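Local atomic coordinates of surface glycoprotein (Trypanosoma brucei, PDB entry 5KLH), a protein that is an insect-stage surface antigen with a bilobed ectodomain and probably acts as a sensor at the membrane of the procyclic parasite. Residues Leu73-Asn78 and Ser156-Val161. Sequence-based numbering, arbitrary orientation.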
loop_
_atom_site.group_PDB
_atom_site.type_symbol
_atom_site.label_atom_id
_atom_site.label_comp_id
_atom_site.label_asym_id
_atom_site.label_seq_id
_atom_site.Cartn_x
_atom_site.Cartn_y
_atom_site.Cartn_z
ATOM N N LEU A 73 6.258 5.566 -14.242
ATOM C CA LEU A 73 5.308 4.855 -15.071
ATOM C C LEU A 73 4.054 5.715 -15.139
ATOM O O LEU A 73 3.636 6.273 -14.121
ATOM C CB LEU A 73 4.979 3.484 -14.479
ATOM C CG LEU A 73 3.959 2.599 -15.198
ATOM C CD1 LEU A 73 4.597 1.910 -16.403
ATOM C CD2 LEU A 73 3.424 1.574 -14.225
ATOM N N VAL A 74 3.486 5.842 -16.335
ATOM C CA VAL A 74 2.288 6.630 -16.551
ATOM C C VAL A 74 1.127 5.705 -16.841
ATOM O O VAL A 74 1.083 5.062 -17.896
ATOM C CB VAL A 74 2.471 7.625 -17.722
ATOM C CG1 VAL A 74 1.210 8.447 -17.915
ATOM C CG2 VAL A 74 3.663 8.534 -17.454
ATOM N N VAL A 75 0.178 5.641 -15.914
ATOM C CA VAL A 75 -0.961 4.743 -16.060
ATOM C C VAL A 75 -2.212 5.573 -16.309
ATOM O O VAL A 75 -2.675 6.290 -15.430
ATOM C CB VAL A 75 -1.138 3.859 -14.813
ATOM C CG1 VAL A 75 -2.302 2.903 -14.995
ATOM C CG2 VAL A 75 0.145 3.084 -14.547
ATOM N N LYS A 76 -2.729 5.501 -17.534
ATOM C CA LYS A 76 -3.959 6.199 -17.882
ATOM C C LYS A 76 -5.149 5.271 -17.732
ATOM O O LYS A 76 -5.313 4.309 -18.489
ATOM C CB LYS A 76 -3.856 6.755 -19.306
ATOM C CG LYS A 76 -2.617 7.625 -19.460
ATOM C CD LYS A 76 -2.557 8.359 -20.791
ATOM C CE LYS A 76 -1.302 9.225 -20.844
ATOM N NZ LYS A 76 -1.237 10.095 -22.056
ATOM N N VAL A 77 -5.958 5.545 -16.718
ATOM C CA VAL A 77 -7.067 4.675 -16.373
ATOM C C VAL A 77 -8.286 5.097 -17.181
ATOM O O VAL A 77 -8.768 6.216 -17.040
ATOM C CB VAL A 77 -7.358 4.748 -14.867
ATOM C CG1 VAL A 77 -8.476 3.807 -14.481
ATOM C CG2 VAL A 77 -6.083 4.471 -14.088
ATOM N N ASN A 78 -8.742 4.217 -18.062
ATOM C CA ASN A 78 -9.916 4.486 -18.887
ATOM C C ASN A 78 -10.898 3.318 -18.774
ATOM O O ASN A 78 -11.006 2.470 -19.671
ATOM C CB ASN A 78 -9.509 4.734 -20.343
ATOM C CG ASN A 78 -10.639 5.320 -21.169
ATOM O OD1 ASN A 78 -11.742 5.561 -20.659
ATOM N ND2 ASN A 78 -10.370 5.564 -22.447
ATOM N N SER A 156 6.213 -3.220 -9.267
ATOM C CA SER A 156 5.816 -4.453 -9.937
ATOM C C SER A 156 4.299 -4.562 -10.034
ATOM O O SER A 156 3.768 -5.074 -11.015
ATOM C CB SER A 156 6.374 -5.653 -9.194
ATOM O OG SER A 156 5.959 -6.852 -9.818
ATOM N N LYS A 157 3.622 -4.108 -8.985
ATOM C CA LYS A 157 2.167 -4.174 -8.912
ATOM C C LYS A 157 1.674 -2.835 -8.385
ATOM O O LYS A 157 2.054 -2.427 -7.296
ATOM C CB LYS A 157 1.721 -5.336 -8.012
ATOM C CG LYS A 157 0.246 -5.675 -8.127
ATOM C CD LYS A 157 -0.085 -7.031 -7.489
ATOM C CE LYS A 157 0.822 -8.144 -8.008
ATOM N NZ LYS A 157 0.528 -9.460 -7.363
ATOM N N LEU A 158 0.837 -2.154 -9.169
ATOM C CA LEU A 158 0.316 -0.860 -8.789
ATOM C C LEU A 158 -1.154 -1.025 -8.436
ATOM O O LEU A 158 -1.914 -1.527 -9.255
ATOM C CB LEU A 158 0.494 0.135 -9.936
ATOM C CG LEU A 158 -0.068 1.538 -9.694
ATOM C CD1 LEU A 158 0.800 2.272 -8.711
ATOM C CD2 LEU A 158 -0.160 2.296 -11.004
ATOM N N TYR A 159 -1.532 -0.662 -7.212
ATOM C CA TYR A 159 -2.921 -0.779 -6.750
ATOM C C TYR A 159 -3.612 0.566 -6.751
ATOM O O TYR A 159 -3.134 1.497 -6.099
ATOM C CB TYR A 159 -2.975 -1.346 -5.329
ATOM C CG TYR A 159 -2.334 -2.695 -5.144
ATOM C CD1 TYR A 159 -0.948 -2.825 -5.061
ATOM C CD2 TYR A 159 -3.110 -3.831 -5.000
ATOM C CE1 TYR A 159 -0.363 -4.065 -4.865
ATOM C CE2 TYR A 159 -2.530 -5.072 -4.800
ATOM C CZ TYR A 159 -1.155 -5.174 -4.732
ATOM O OH TYR A 159 -0.573 -6.400 -4.523
ATOM N N LEU A 160 -4.744 0.675 -7.444
ATOM C CA LEU A 160 -5.469 1.935 -7.525
ATOM C C LEU A 160 -6.856 1.741 -6.948
ATOM O O LEU A 160 -7.357 0.617 -6.937
ATOM C CB LEU A 160 -5.552 2.423 -8.975
ATOM C CG LEU A 160 -4.212 2.571 -9.694
ATOM C CD1 LEU A 160 -4.396 2.914 -11.175
ATOM C CD2 LEU A 160 -3.398 3.654 -9.019
ATOM N N VAL A 161 -7.463 2.821 -6.458
ATOM C CA VAL A 161 -8.788 2.726 -5.844
ATOM C C VAL A 161 -9.748 3.779 -6.377
ATOM O O VAL A 161 -9.407 4.966 -6.488
ATOM C CB VAL A 161 -8.687 2.841 -4.295
ATOM C CG1 VAL A 161 -10.027 2.596 -3.630
ATOM C CG2 VAL A 161 -7.674 1.850 -3.747
#
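V75 and L158 make the closest contact between strands 73-78 and 156-161, with CG2 of V75 lying 3.6 Å from CD2 of L158. The two side chains arrive from opposing backbones and pass alongside one another in opposite senses, and one methyl of each makes the contact. In V75 that branch stands beside the backbone N, because CG1 takes the place anti to it (chi1 -178°); CG1 lies toward L160 instead, at a looser 4.4 Å from its CD1. The same leucine methyl continues the row to V77, where CD1 of L160 comes within 3.7 Å of CG2. L160 reaches that position with its CG beside the backbone N (chi1 -55°). CD1 of L160 thus borders both valines, and four buried side chains form a short, wholly apolar seam.

Packing thins beyond this row. CB of L73 also points toward strand 156-161, but CD2 of L73 stays 4.9 Å from CD2 of L158, and the side chain rests on V198 and L91. On the outward faces, K76 and N78 are exposed and K157 partly so, while V74 and Y159 are buried against other parts of the fold. No hydrogen bond links the two segments, whose axes approach no nearer than 10.9 Å and run at 40° to each other. Strand 85-100 lies between them in the sheet order, pairing antiparallel with both; F33 adds to the apolar surface around the valines, and L202 packs on L160. Although the two strands flank this intervening one, their valines and leucines face each other, as in the concave interior of a curled beta-sheet, here in the core of one lobe of the bilobed TbPSSA-2 ectodomain.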